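Local coordinates for lipolytic protein G-D-S-L family (Veillonella parvula DSM 2008, PDB 4RW0) that probably hydrolyses ester bonds as a lipase or acylhydrolase of the SGNH (GDSL) hydrolase family, though its natural substrate is not established, at residues Ile6-Gly10 and Asn54-Trp58; Gly45-Met51 and Leu72-Asp78; Ile79-Ser85 and Leu120-Val124; Ile106-Glu110 and Asn128-Lys132. All blocks are in the same frame, centred on the assembly; numbering follows the deposited sequence.

Contact 1: residues Ile6-Gly10 and Asn54-Trp58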
loop_
_atom_site.group_PDB
_atom_site.type_symbol
_atom_site.label_atom_id
_atom_site.label_comp_id
_atom_site.label_asym_id
_atom_site.label_seq_id
_atom_site.Cartn_x
_atom_site.Cartn_y
_atom_site.Cartn_z
ATOM N N ILE A 6 -4.217 -8.131 -10.545
ATOM C CA ILE A 6 -3.495 -7.421 -9.549
ATOM C C ILE A 6 -3.889 -7.900 -8.159
ATOM O O ILE A 6 -5.088 -7.851 -7.775
ATOM C CB ILE A 6 -3.697 -5.910 -9.677
ATOM C CG1 ILE A 6 -3.287 -5.509 -11.094
ATOM C CG2 ILE A 6 -2.918 -5.191 -8.601
ATOM C CD1 ILE A 6 -3.105 -4.005 -11.291
ATOM N N ILE A 7 -2.897 -8.411 -7.434
ATOM C CA ILE A 7 -3.041 -9.020 -6.086
ATOM C C ILE A 7 -2.530 -7.954 -5.106
ATOM O O ILE A 7 -1.411 -7.478 -5.272
ATOM C CB ILE A 7 -2.124 -10.268 -5.957
ATOM C CG1 ILE A 7 -2.491 -11.307 -6.952
ATOM C CG2 ILE A 7 -2.282 -10.895 -4.596
ATOM C CD1 ILE A 7 -3.949 -11.769 -6.855
ATOM N N CYS A 8 -3.352 -7.533 -4.133
ATOM C CA CYS A 8 -2.991 -6.506 -3.183
ATOM C C CYS A 8 -2.828 -7.016 -1.766
ATOM O O CYS A 8 -3.779 -7.583 -1.167
ATOM C CB CYS A 8 -4.027 -5.336 -3.172
ATOM S SG CYS A 8 -4.393 -4.769 -4.878
ATOM N N PHE A 9 -1.658 -6.748 -1.185
ATOM C CA PHE A 9 -1.364 -7.070 0.215
ATOM C C PHE A 9 -1.074 -5.823 1.005
ATOM O O PHE A 9 -0.525 -4.819 0.461
ATOM C CB PHE A 9 -0.085 -7.926 0.279
ATOM C CG PHE A 9 -0.213 -9.286 -0.359
ATOM C CD1 PHE A 9 -0.780 -10.313 0.294
ATOM C CD2 PHE A 9 0.198 -9.501 -1.651
ATOM C CE1 PHE A 9 -0.924 -11.577 -0.299
ATOM C CE2 PHE A 9 0.123 -10.743 -2.231
ATOM C CZ PHE A 9 -0.464 -11.787 -1.562
ATOM N N GLY A 10 -1.403 -5.905 2.297
ATOM C CA GLY A 10 -1.167 -4.851 3.261
ATOM C C GLY A 10 -2.027 -4.944 4.502
ATOM O O GLY A 10 -2.508 -6.008 4.845
ATOM N N ASN A 54 1.331 -13.724 4.667
ATOM C CA ASN A 54 0.227 -13.732 3.694
ATOM C C ASN A 54 0.691 -13.961 2.302
ATOM O O ASN A 54 0.064 -14.672 1.535
ATOM C CB ASN A 54 -0.593 -12.461 3.801
ATOM C CG ASN A 54 -1.333 -12.359 5.139
ATOM O OD1 ASN A 54 -1.641 -13.341 5.777
ATOM N ND2 ASN A 54 -1.666 -11.164 5.513
ATOM N N ILE A 55 1.829 -13.335 1.948
ATOM C CA ILE A 55 2.340 -13.475 0.614
ATOM C C ILE A 55 2.805 -14.913 0.378
ATOM O O ILE A 55 2.578 -15.478 -0.669
ATOM C CB ILE A 55 3.512 -12.488 0.385
ATOM C CG1 ILE A 55 2.989 -11.086 0.406
ATOM C CG2 ILE A 55 4.149 -12.696 -0.931
ATOM C CD1 ILE A 55 4.111 -10.043 0.454
ATOM N N GLU A 56 3.450 -15.480 1.369
ATOM C CA GLU A 56 3.939 -16.897 1.230
ATOM C C GLU A 56 2.774 -17.804 1.090
ATOM O O GLU A 56 2.799 -18.731 0.272
ATOM C CB GLU A 56 4.735 -17.351 2.462
ATOM C CG GLU A 56 6.047 -16.608 2.735
ATOM C CD GLU A 56 6.652 -16.884 4.152
ATOM O OE1 GLU A 56 5.900 -17.373 5.040
ATOM O OE2 GLU A 56 7.857 -16.530 4.402
ATOM N N ASN A 57 1.709 -17.584 1.872
ATOM C CA ASN A 57 0.575 -18.562 1.813
ATOM C C ASN A 57 -0.126 -18.482 0.473
ATOM O O ASN A 57 -0.568 -19.483 -0.091
ATOM C CB ASN A 57 -0.443 -18.316 2.948
ATOM C CG ASN A 57 0.167 -18.509 4.337
ATOM O OD1 ASN A 57 1.159 -19.233 4.512
ATOM N ND2 ASN A 57 -0.374 -17.805 5.315
ATOM N N TRP A 58 -0.157 -17.295 -0.111
ATOM C CA TRP A 58 -0.685 -17.195 -1.475
ATOM C C TRP A 58 0.295 -17.772 -2.494
ATOM O O TRP A 58 -0.083 -18.488 -3.433
ATOM C CB TRP A 58 -1.011 -15.698 -1.820
ATOM C CG TRP A 58 -1.120 -15.435 -3.300
ATOM C CD1 TRP A 58 -2.174 -15.717 -4.056
ATOM C CD2 TRP A 58 -0.117 -14.920 -4.161
ATOM N NE1 TRP A 58 -1.910 -15.422 -5.363
ATOM C CE2 TRP A 58 -0.653 -14.880 -5.437
ATOM C CE3 TRP A 58 1.174 -14.467 -3.969
ATOM C CZ2 TRP A 58 0.061 -14.485 -6.540
ATOM C CZ3 TRP A 58 1.897 -13.964 -5.089
ATOM C CH2 TRP A 58 1.368 -14.039 -6.350
HETATM O O HOH W 1 -1.866 -8.693 3.782
#
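One face of the Phe9 ring is covered by Ile55, and the rim of the same ring meets Trp58. This is strand-on-helix packing in the alpha/beta fold of SGNH hydrolases. CG1 of Ile55 stands 3.6 Å from the centroid of the Phe9 ring and 6° off its normal, a CH-pi contact almost over the centre. At the edge, Phe9 CZ lies 4.0 Å from Trp58 CB. That edge also points at the face of the indole in an offset edge-to-face pair. The Phe9 ring and the six-membered ring of Trp58 have centroids 5.9 Å apart and planes at 60°. Ile7 CG2 covers the same indole face, and Ile7 CG1 comes within 4.1 Å of Trp58 CZ2. Strand 4-10 belongs to the parallel sheet, helix 48-59 lies against it, and the segments 6-10 and 54-58 run roughly antiparallel. Phe9 chi1 of -65° sets CG opposite the carbonyl carbon, and the ring reaches between Asn54, Ile55 and Trp58. Tyr41 meets both the Phe9 and Trp58 rings. Asn54 ND2 also donates to Glu43. At the Phe9 edge, in the ring plane, water 1 accepts from Gly10 N at 3.2 Å and from Asn54 ND2 at 3.0 Å.

Contact 2: residues Gly45-Met51 and Leu72-Asp78; sequences GCSVQGM and LMCGTND
Two conserved blocks of the SGNH hydrolases meet here: the loop with the block II glycine, Gly45, and the Gly-Thr-Asn-Asp sequence of block III, residues 75-78. In relatives the block II glycine N and the block III asparagine line the oxyanion hole. Here water 2 accepts from both Gly45 N, at 2.9 Å, and Asn77 ND2, at 2.8 Å, consistent with that role. Asn77 ND2 also donates an almost straight bond (175°) to Cys46 O at 2.9 Å. The acceptor lies in the amide plane of Asn77, but the donor stands well above the carbonyl plane. This bond fixes the turn of the amide.

Asp78 holds the start of helix 48-59. Its OD1 takes Val48 N at 2.8 Å on the syn lone pair, while OD2 accepts from water 3, which in turn accepts from Gln49 N. Ser47 is the N-cap, and its OG takes Gly50 N at 3.0 Å. A leucine in place of Asp78 would probably leave Val48 N without its acceptor and cut the water link to Gln49. Val48 CG2 lies 3.5 Å from Gly75 CA; the positive phi of Gly75 itself calls for glycine, since a CB would press on the carbonyl O of Cys74. Deeper in, Met51, present as selenomethionine, is extended as far as SE, which lies 3.7 Å from Cys74 CB; the bend at chi3 (74°) turns CE toward Leu72 and Cys74.

The contact ties the start of helix 48-59 to the link between strand 69-73 and helix 76-80. Helix 85-100 covers Val48 and Met51 through Leu92.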
loop_
_atom_site.group_PDB
_atom_site.type_symbol
_atom_site.label_atom_id
_atom_site.label_comp_id
_atom_site.label_asym_id
_atom_site.label_seq_id
_atom_site.Cartn_x
_atom_site.Cartn_y
_atom_site.Cartn_z
ATOM N N GLY A 45 -4.857 -4.807 11.105
ATOM C CA GLY A 45 -3.972 -5.038 12.206
ATOM C C GLY A 45 -2.648 -5.648 11.764
ATOM O O GLY A 45 -1.787 -5.826 12.591
ATOM N N CYS A 46 -2.447 -5.879 10.478
ATOM C CA CYS A 46 -1.273 -6.624 9.995
ATOM C C CYS A 46 0.074 -5.892 10.175
ATOM O O CYS A 46 0.202 -4.677 9.937
ATOM C CB CYS A 46 -1.453 -6.890 8.494
ATOM S SG CYS A 46 -0.432 -8.207 7.838
ATOM N N SER A 47 1.089 -6.638 10.586
ATOM C CA SER A 47 2.478 -6.127 10.603
ATOM C C SER A 47 3.199 -6.489 9.292
ATOM O O SER A 47 2.678 -7.272 8.497
ATOM C CB SER A 47 3.264 -6.758 11.773
ATOM O OG SER A 47 3.370 -8.195 11.561
ATOM N N VAL A 48 4.402 -5.926 9.066
ATOM C CA VAL A 48 5.110 -6.183 7.821
ATOM C C VAL A 48 5.502 -7.679 7.773
ATOM O O VAL A 48 5.284 -8.314 6.779
ATOM C CB VAL A 48 6.395 -5.359 7.644
ATOM C CG1 VAL A 48 6.926 -5.630 6.260
ATOM C CG2 VAL A 48 6.119 -3.903 7.741
ATOM N N GLN A 49 5.899 -8.256 8.906
ATOM C CA GLN A 49 6.208 -9.694 8.876
ATOM C C GLN A 49 4.945 -10.523 8.680
ATOM O O GLN A 49 4.961 -11.544 8.005
ATOM C CB GLN A 49 6.910 -10.124 10.174
ATOM C CG GLN A 49 7.332 -11.618 10.157
ATOM C CD GLN A 49 8.456 -11.903 9.164
ATOM O OE1 GLN A 49 9.506 -11.265 9.174
ATOM N NE2 GLN A 49 8.194 -12.783 8.245
ATOM N N GLY A 50 3.851 -10.140 9.309
ATOM C CA GLY A 50 2.572 -10.802 9.005
ATOM C C GLY A 50 2.164 -10.766 7.536
ATOM O O GLY A 50 1.648 -11.744 6.945
HETATM N N MSE A 51 2.454 -9.665 6.879
HETATM C CA MSE A 51 2.200 -9.580 5.414
HETATM C C MSE A 51 3.046 -10.579 4.627
HETATM O O MSE A 51 2.620 -11.115 3.667
HETATM C CB MSE A 51 2.453 -8.155 4.885
HETATM C CG MSE A 51 2.184 -8.035 3.374
HETATM SE SE MSE A 51 2.371 -6.162 2.656
HETATM C CE MSE A 51 4.337 -6.096 2.709
ATOM N N LEU A 72 2.056 -4.088 -2.781
ATOM C CA LEU A 72 2.395 -4.274 -1.395
ATOM C C LEU A 72 2.476 -2.896 -0.708
ATOM O O LEU A 72 3.085 -1.946 -1.203
ATOM C CB LEU A 72 3.823 -4.829 -1.231
ATOM C CG LEU A 72 4.149 -6.017 -2.041
ATOM C CD1 LEU A 72 5.607 -6.369 -1.851
ATOM C CD2 LEU A 72 3.231 -7.111 -1.531
HETATM N N MSE A 73 1.978 -2.847 0.490
HETATM C CA MSE A 73 2.150 -1.659 1.330
HETATM C C MSE A 73 1.912 -2.004 2.770
HETATM O O MSE A 73 0.829 -2.566 3.121
HETATM C CB MSE A 73 1.155 -0.552 0.849
HETATM C CG MSE A 73 1.279 0.613 1.773
HETATM SE SE MSE A 73 0.119 2.149 1.140
HETATM C CE MSE A 73 -1.728 1.402 1.315
ATOM N N CYS A 74 2.841 -1.676 3.683
ATOM C CA CYS A 74 2.644 -2.024 5.087
ATOM C C CYS A 74 3.636 -1.268 5.989
ATOM O O CYS A 74 4.529 -0.599 5.510
ATOM C CB CYS A 74 2.828 -3.546 5.255
ATOM S SG CYS A 74 1.834 -4.271 6.569
ATOM N N GLY A 75 3.467 -1.373 7.289
ATOM C CA GLY A 75 4.456 -0.857 8.233
ATOM C C GLY A 75 3.933 0.065 9.260
ATOM O O GLY A 75 4.508 0.193 10.343
ATOM N N THR A 76 2.781 0.690 8.985
ATOM C CA THR A 76 2.143 1.510 10.017
ATOM C C THR A 76 2.016 0.866 11.366
ATOM O O THR A 76 2.314 1.498 12.406
ATOM C CB THR A 76 0.730 1.972 9.537
ATOM O OG1 THR A 76 0.926 2.815 8.408
ATOM C CG2 THR A 76 -0.093 2.678 10.645
ATOM N N ASN A 77 1.514 -0.370 11.418
ATOM C CA ASN A 77 1.380 -1.014 12.736
ATOM C C ASN A 77 2.701 -1.221 13.466
ATOM O O ASN A 77 2.771 -1.106 14.695
ATOM C CB ASN A 77 0.576 -2.298 12.625
ATOM C CG ASN A 77 -0.913 -1.990 12.304
ATOM O OD1 ASN A 77 -1.544 -1.126 12.970
ATOM N ND2 ASN A 77 -1.462 -2.643 11.262
ATOM N N ASP A 78 3.737 -1.478 12.702
ATOM C CA ASP A 78 5.080 -1.657 13.266
ATOM C C ASP A 78 5.574 -0.332 13.831
ATOM O O ASP A 78 6.063 -0.305 14.958
ATOM C CB ASP A 78 6.045 -2.131 12.214
ATOM C CG ASP A 78 5.673 -3.535 11.670
ATOM O OD1 ASP A 78 4.840 -3.669 10.725
ATOM O OD2 ASP A 78 6.201 -4.501 12.224
HETATM O O HOH W 2 -4.087 -2.123 10.359
HETATM O O HOH W 3 6.720 -6.999 11.365
#

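Contact 3: residues Ile79-Ser85 and Leu120-Val124; sequences ILQGRDS and LDLVV
Ile79 and Val123 meet through branches set by their first torsions. In Ile79, chi1 of -65° turns CG1 away from the carbonyl carbon and places CG2 opposite the backbone N. In Val123, chi1 of -176° sets CG1 opposite the backbone N, near the Arg83-Ser85 backbone. The two side chains lie alongside, pointing opposite ways, with Ile79 CG1 3.9 Å from Val123 CG1. Ile79 CD1 goes further and crosses Val124, 3.6 Å from its CG2. Ile79 CG2 lies 3.7 Å from Leu120 O and also touches Leu120 CB.

These residues join the end of helix 76-80, just after block III of the SGNH fold, to the start of helix 120-138. The short helix closes with a Schellman motif at Gly82. The chain then bends round Val123 to Asp84, the N-cap of helix 85-100, whose OD1 takes Tyr87 N. A glycine in place of Ile79 would probably open a gap between Leu120, Val123 and Val124. Leu120 also reaches the neighbouring turn: its CD2 is 3.7 Å from Ile79 O, and its CD1 is 4.1 Å from Leu80 CD2. Val123 CG1 sits 3.5 Å from Ser85 N, and Ser85 OG bonds to Glu126.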
loop_
_atom_site.group_PDB
_atom_site.type_symbol
_atom_site.label_atom_id
_atom_site.label_comp_id
_atom_site.label_asym_id
_atom_site.label_seq_id
_atom_site.Cartn_x
_atom_site.Cartn_y
_atom_site.Cartn_z
ATOM N N ILE A 79 5.376 0.757 13.088
ATOM C CA ILE A 79 5.791 2.068 13.538
ATOM C C ILE A 79 5.015 2.475 14.768
ATOM O O ILE A 79 5.596 2.980 15.769
ATOM C CB ILE A 79 5.727 3.049 12.415
ATOM C CG1 ILE A 79 6.734 2.650 11.365
ATOM C CG2 ILE A 79 5.979 4.486 12.889
ATOM C CD1 ILE A 79 6.552 3.433 10.057
ATOM N N LEU A 80 3.706 2.212 14.784
ATOM C CA LEU A 80 2.939 2.528 15.972
ATOM C C LEU A 80 3.395 1.727 17.196
ATOM O O LEU A 80 3.245 2.156 18.307
ATOM C CB LEU A 80 1.467 2.274 15.785
ATOM C CG LEU A 80 0.786 3.260 14.842
ATOM C CD1 LEU A 80 -0.602 2.705 14.531
ATOM C CD2 LEU A 80 0.678 4.646 15.453
ATOM N N GLN A 81 3.913 0.541 16.995
ATOM C CA GLN A 81 4.390 -0.267 18.093
ATOM C C GLN A 81 5.842 -0.001 18.448
ATOM O O GLN A 81 6.367 -0.650 19.290
ATOM C CB GLN A 81 4.188 -1.740 17.762
ATOM C CG GLN A 81 2.726 -2.103 17.956
ATOM C CD GLN A 81 2.363 -3.440 17.368
ATOM O OE1 GLN A 81 3.198 -4.123 16.761
ATOM N NE2 GLN A 81 1.100 -3.831 17.540
ATOM N N GLY A 82 6.505 0.924 17.786
ATOM C CA GLY A 82 7.810 1.319 18.222
ATOM C C GLY A 82 8.959 0.860 17.375
ATOM O O GLY A 82 10.063 1.227 17.689
ATOM N N ARG A 83 8.751 0.128 16.273
ATOM C CA ARG A 83 9.880 -0.322 15.487
ATOM C C ARG A 83 10.479 0.826 14.727
ATOM O O ARG A 83 9.782 1.782 14.354
ATOM C CB ARG A 83 9.530 -1.463 14.528
ATOM C CG ARG A 83 8.639 -2.597 15.060
ATOM C CD ARG A 83 9.229 -3.279 16.261
ATOM N NE ARG A 83 10.613 -3.733 16.014
ATOM C CZ ARG A 83 10.990 -4.969 15.654
ATOM N NH1 ARG A 83 12.278 -5.217 15.485
ATOM N NH2 ARG A 83 10.109 -5.946 15.446
ATOM N N ASP A 84 11.764 0.748 14.417
ATOM C CA ASP A 84 12.395 1.832 13.707
ATOM C C ASP A 84 12.385 1.602 12.199
ATOM O O ASP A 84 12.021 0.504 11.728
ATOM C CB ASP A 84 13.798 2.109 14.299
ATOM C CG ASP A 84 14.826 1.017 13.968
ATOM O OD1 ASP A 84 14.661 0.228 13.014
ATOM O OD2 ASP A 84 15.836 0.969 14.676
ATOM N N SER A 85 12.768 2.637 11.456
ATOM C CA SER A 85 12.741 2.675 10.020
ATOM C C SER A 85 13.636 1.650 9.384
ATOM O O SER A 85 13.377 1.186 8.270
ATOM C CB SER A 85 13.188 4.044 9.494
ATOM O OG SER A 85 14.465 4.369 9.982
ATOM N N LEU A 120 6.492 9.869 15.521
ATOM C CA LEU A 120 6.309 8.667 14.687
ATOM C C LEU A 120 6.254 8.925 13.184
ATOM O O LEU A 120 6.736 8.108 12.385
ATOM C CB LEU A 120 5.082 7.896 15.133
ATOM C CG LEU A 120 5.226 7.342 16.522
ATOM C CD1 LEU A 120 3.995 6.566 16.865
ATOM C CD2 LEU A 120 6.475 6.475 16.620
ATOM N N ASP A 121 5.694 10.053 12.760
ATOM C CA ASP A 121 5.613 10.272 11.324
ATOM C C ASP A 121 6.934 10.420 10.652
ATOM O O ASP A 121 7.047 10.254 9.413
ATOM C CB ASP A 121 4.783 11.526 10.981
ATOM C CG ASP A 121 4.378 11.541 9.509
ATOM O OD1 ASP A 121 3.693 10.546 9.089
ATOM O OD2 ASP A 121 4.820 12.447 8.768
ATOM N N LEU A 122 7.945 10.820 11.437
ATOM C CA LEU A 122 9.294 10.918 10.862
ATOM C C LEU A 122 9.846 9.530 10.477
ATOM O O LEU A 122 10.576 9.399 9.478
ATOM C CB LEU A 122 10.273 11.629 11.810
ATOM C CG LEU A 122 9.840 13.002 12.356
ATOM C CD1 LEU A 122 10.895 13.558 13.323
ATOM C CD2 LEU A 122 9.642 13.977 11.216
ATOM N N VAL A 123 9.465 8.507 11.222
ATOM C CA VAL A 123 9.875 7.125 10.878
ATOM C C VAL A 123 9.247 6.719 9.530
ATOM O O VAL A 123 9.923 6.205 8.602
ATOM C CB VAL A 123 9.450 6.147 11.958
ATOM C CG1 VAL A 123 9.975 4.761 11.633
ATOM C CG2 VAL A 123 9.949 6.575 13.334
ATOM N N VAL A 124 7.958 7.074 9.364
ATOM C CA VAL A 124 7.223 6.802 8.114
ATOM C C VAL A 124 7.931 7.464 6.940
ATOM O O VAL A 124 8.166 6.882 5.882
ATOM C CB VAL A 124 5.728 7.329 8.183
ATOM C CG1 VAL A 124 5.058 7.256 6.830
ATOM C CG2 VAL A 124 4.911 6.519 9.132
#

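Contact 4: residues Ile106-Glu110 and Asn128-Lys132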
loop_
_atom_site.group_PDB
_atom_site.type_symbol
_atom_site.label_atom_id
_atom_site.label_comp_id
_atom_site.label_asym_id
_atom_site.label_seq_id
_atom_site.Cartn_x
_atom_site.Cartn_y
_atom_site.Cartn_z
ATOM N N ILE A 106 4.409 -3.625 -7.324
ATOM C CA ILE A 106 4.114 -2.177 -7.182
ATOM C C ILE A 106 4.108 -1.860 -5.727
ATOM O O ILE A 106 3.442 -2.535 -4.937
ATOM C CB ILE A 106 2.762 -1.832 -7.814
ATOM C CG1 ILE A 106 2.749 -2.226 -9.270
ATOM C CG2 ILE A 106 2.492 -0.347 -7.623
ATOM C CD1 ILE A 106 1.369 -2.318 -9.871
ATOM N N ILE A 107 4.860 -0.834 -5.351
ATOM C CA ILE A 107 5.008 -0.449 -3.990
ATOM C C ILE A 107 4.144 0.772 -3.632
ATOM O O ILE A 107 4.145 1.749 -4.380
ATOM C CB ILE A 107 6.500 -0.062 -3.708
ATOM C CG1 ILE A 107 7.411 -1.254 -3.928
ATOM C CG2 ILE A 107 6.692 0.380 -2.282
ATOM C CD1 ILE A 107 8.882 -0.891 -3.895
ATOM N N GLY A 108 3.420 0.708 -2.512
ATOM C CA GLY A 108 2.667 1.858 -2.025
ATOM C C GLY A 108 3.392 2.471 -0.877
ATOM O O GLY A 108 3.948 1.759 -0.049
ATOM N N LEU A 109 3.471 3.796 -0.836
ATOM C CA LEU A 109 4.093 4.490 0.292
ATOM C C LEU A 109 2.981 4.824 1.248
ATOM O O LEU A 109 2.104 5.609 0.912
ATOM C CB LEU A 109 4.796 5.764 -0.170
ATOM C CG LEU A 109 5.749 5.563 -1.330
ATOM C CD1 LEU A 109 6.384 6.886 -1.788
ATOM C CD2 LEU A 109 6.838 4.566 -0.974
ATOM N N GLU A 110 3.061 4.305 2.463
ATOM C CA GLU A 110 2.004 4.446 3.390
ATOM C C GLU A 110 1.881 5.920 3.876
ATOM O O GLU A 110 2.835 6.674 3.858
ATOM C CB GLU A 110 2.145 3.472 4.552
ATOM C CG GLU A 110 0.757 3.048 5.090
ATOM C CD GLU A 110 0.704 1.647 5.762
ATOM O OE1 GLU A 110 1.771 1.137 6.178
ATOM O OE2 GLU A 110 -0.427 1.089 5.873
ATOM N N ASN A 128 9.722 5.769 3.717
ATOM C CA ASN A 128 9.283 6.030 2.367
ATOM C C ASN A 128 10.402 6.562 1.474
ATOM O O ASN A 128 10.458 6.238 0.289
ATOM C CB ASN A 128 8.068 6.978 2.313
ATOM C CG ASN A 128 6.781 6.344 2.783
ATOM O OD1 ASN A 128 6.674 5.133 2.875
ATOM N ND2 ASN A 128 5.794 7.191 3.113
ATOM N N GLU A 129 11.283 7.396 2.010
ATOM C CA GLU A 129 12.490 7.808 1.229
ATOM C C GLU A 129 13.359 6.644 0.783
ATOM O O GLU A 129 13.784 6.567 -0.379
ATOM C CB GLU A 129 13.382 8.819 2.033
ATOM C CG GLU A 129 12.755 10.204 2.136
ATOM C CD GLU A 129 12.232 10.756 0.786
ATOM O OE1 GLU A 129 10.987 11.020 0.710
ATOM O OE2 GLU A 129 13.033 10.886 -0.205
ATOM N N GLN A 130 13.569 5.695 1.665
ATOM C CA GLN A 130 14.358 4.523 1.290
ATOM C C GLN A 130 13.661 3.651 0.285
ATOM O O GLN A 130 14.300 3.063 -0.589
ATOM C CB GLN A 130 14.752 3.744 2.519
ATOM C CG GLN A 130 15.689 4.496 3.457
ATOM C CD GLN A 130 15.958 3.747 4.741
ATOM O OE1 GLN A 130 16.703 2.779 4.769
ATOM N NE2 GLN A 130 15.340 4.185 5.814
ATOM N N LEU A 131 12.324 3.577 0.350
ATOM C CA LEU A 131 11.588 2.789 -0.630
ATOM C C LEU A 131 11.686 3.428 -1.989
ATOM O O LEU A 131 11.824 2.755 -3.023
ATOM C CB LEU A 131 10.077 2.667 -0.219
ATOM C CG LEU A 131 9.768 1.737 0.953
ATOM C CD1 LEU A 131 8.273 1.828 1.359
ATOM C CD2 LEU A 131 10.134 0.291 0.554
ATOM N N LYS A 132 11.545 4.746 -2.041
ATOM C CA LYS A 132 11.654 5.406 -3.352
ATOM C C LYS A 132 13.047 5.144 -3.968
ATOM O O LYS A 132 13.158 4.947 -5.171
ATOM C CB LYS A 132 11.461 6.914 -3.283
ATOM C CG LYS A 132 10.104 7.350 -2.864
ATOM C CD LYS A 132 9.982 8.854 -2.934
ATOM C CE LYS A 132 9.505 9.422 -1.634
ATOM N NZ LYS A 132 8.975 10.789 -1.861
HETATM O O HOH W 4 5.448 2.729 3.583
#
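Leu109 meets three residues of helix 120-138, one after another, from its root to its tip. CB lies over the flat side of the Asn128 amide, 3.6 Å from Asn128 CG and nearly as close to the oxygen and nitrogen. From CG the two methyls part. CD2 turns to Leu131 and lies 3.8 Å from its CB, the two leucines running antiparallel side by side. CD1 goes to the aliphatic part of Lys132, 3.9 Å from its CG, and the two chains are nearly perpendicular. The amine beyond that point turns back along its own helix, where Lys132 NZ forms a salt bridge with Glu129 OE1.

Asn128 supplies the polar part of the contact. Its ND2 donates to Glu110 O at 3.1 Å with an angle of 161°. The bond lies in the carbonyl plane and close to the amide plane. Its OD1 accepts from water 4 at 2.8 Å, and this water also accepts from Glu110 N. The amide thus holds both backbone polar groups of Glu110, one directly and one through water, and its own rotation is fixed by the pair. Glu110 OE1 accepts from Thr76 N. Earlier in the strand, Ile107 CG2 touches Leu131 CD1 at 4.2 Å. Leu131 also packs on Tyr89 and Leu92 of helix 85-100.

Such packing belongs to a beta-alpha-beta crossover, in which helix 120-138 lies against the sheet between the parallel strands 104-108 and 141-143.

How the contacts relate
From the N terminus, contact 1 closes the first loop, from strand 4-10 to helix 48-59. Contact 2 opens on the same helix before that loop ends, so the two cross. It closes at strand 69-73 and helix 76-80. Contact 3 follows in series and closes the loop from the end of helix 76-80 to the start of helix 120-138. Contact 4 opens inside that loop and closes after it, so these two also cross and share helix 120-138. Strands 4-10, 69-73 and 104-108 are sheet neighbours and link contacts 1, 2 and 4. Probable hydrogen bonds join Phe9 O to Met73 N, Leu72 O to Gly108 N, Thr76 OG1 to Glu110 OE1, and Asp78 O to Arg83 N.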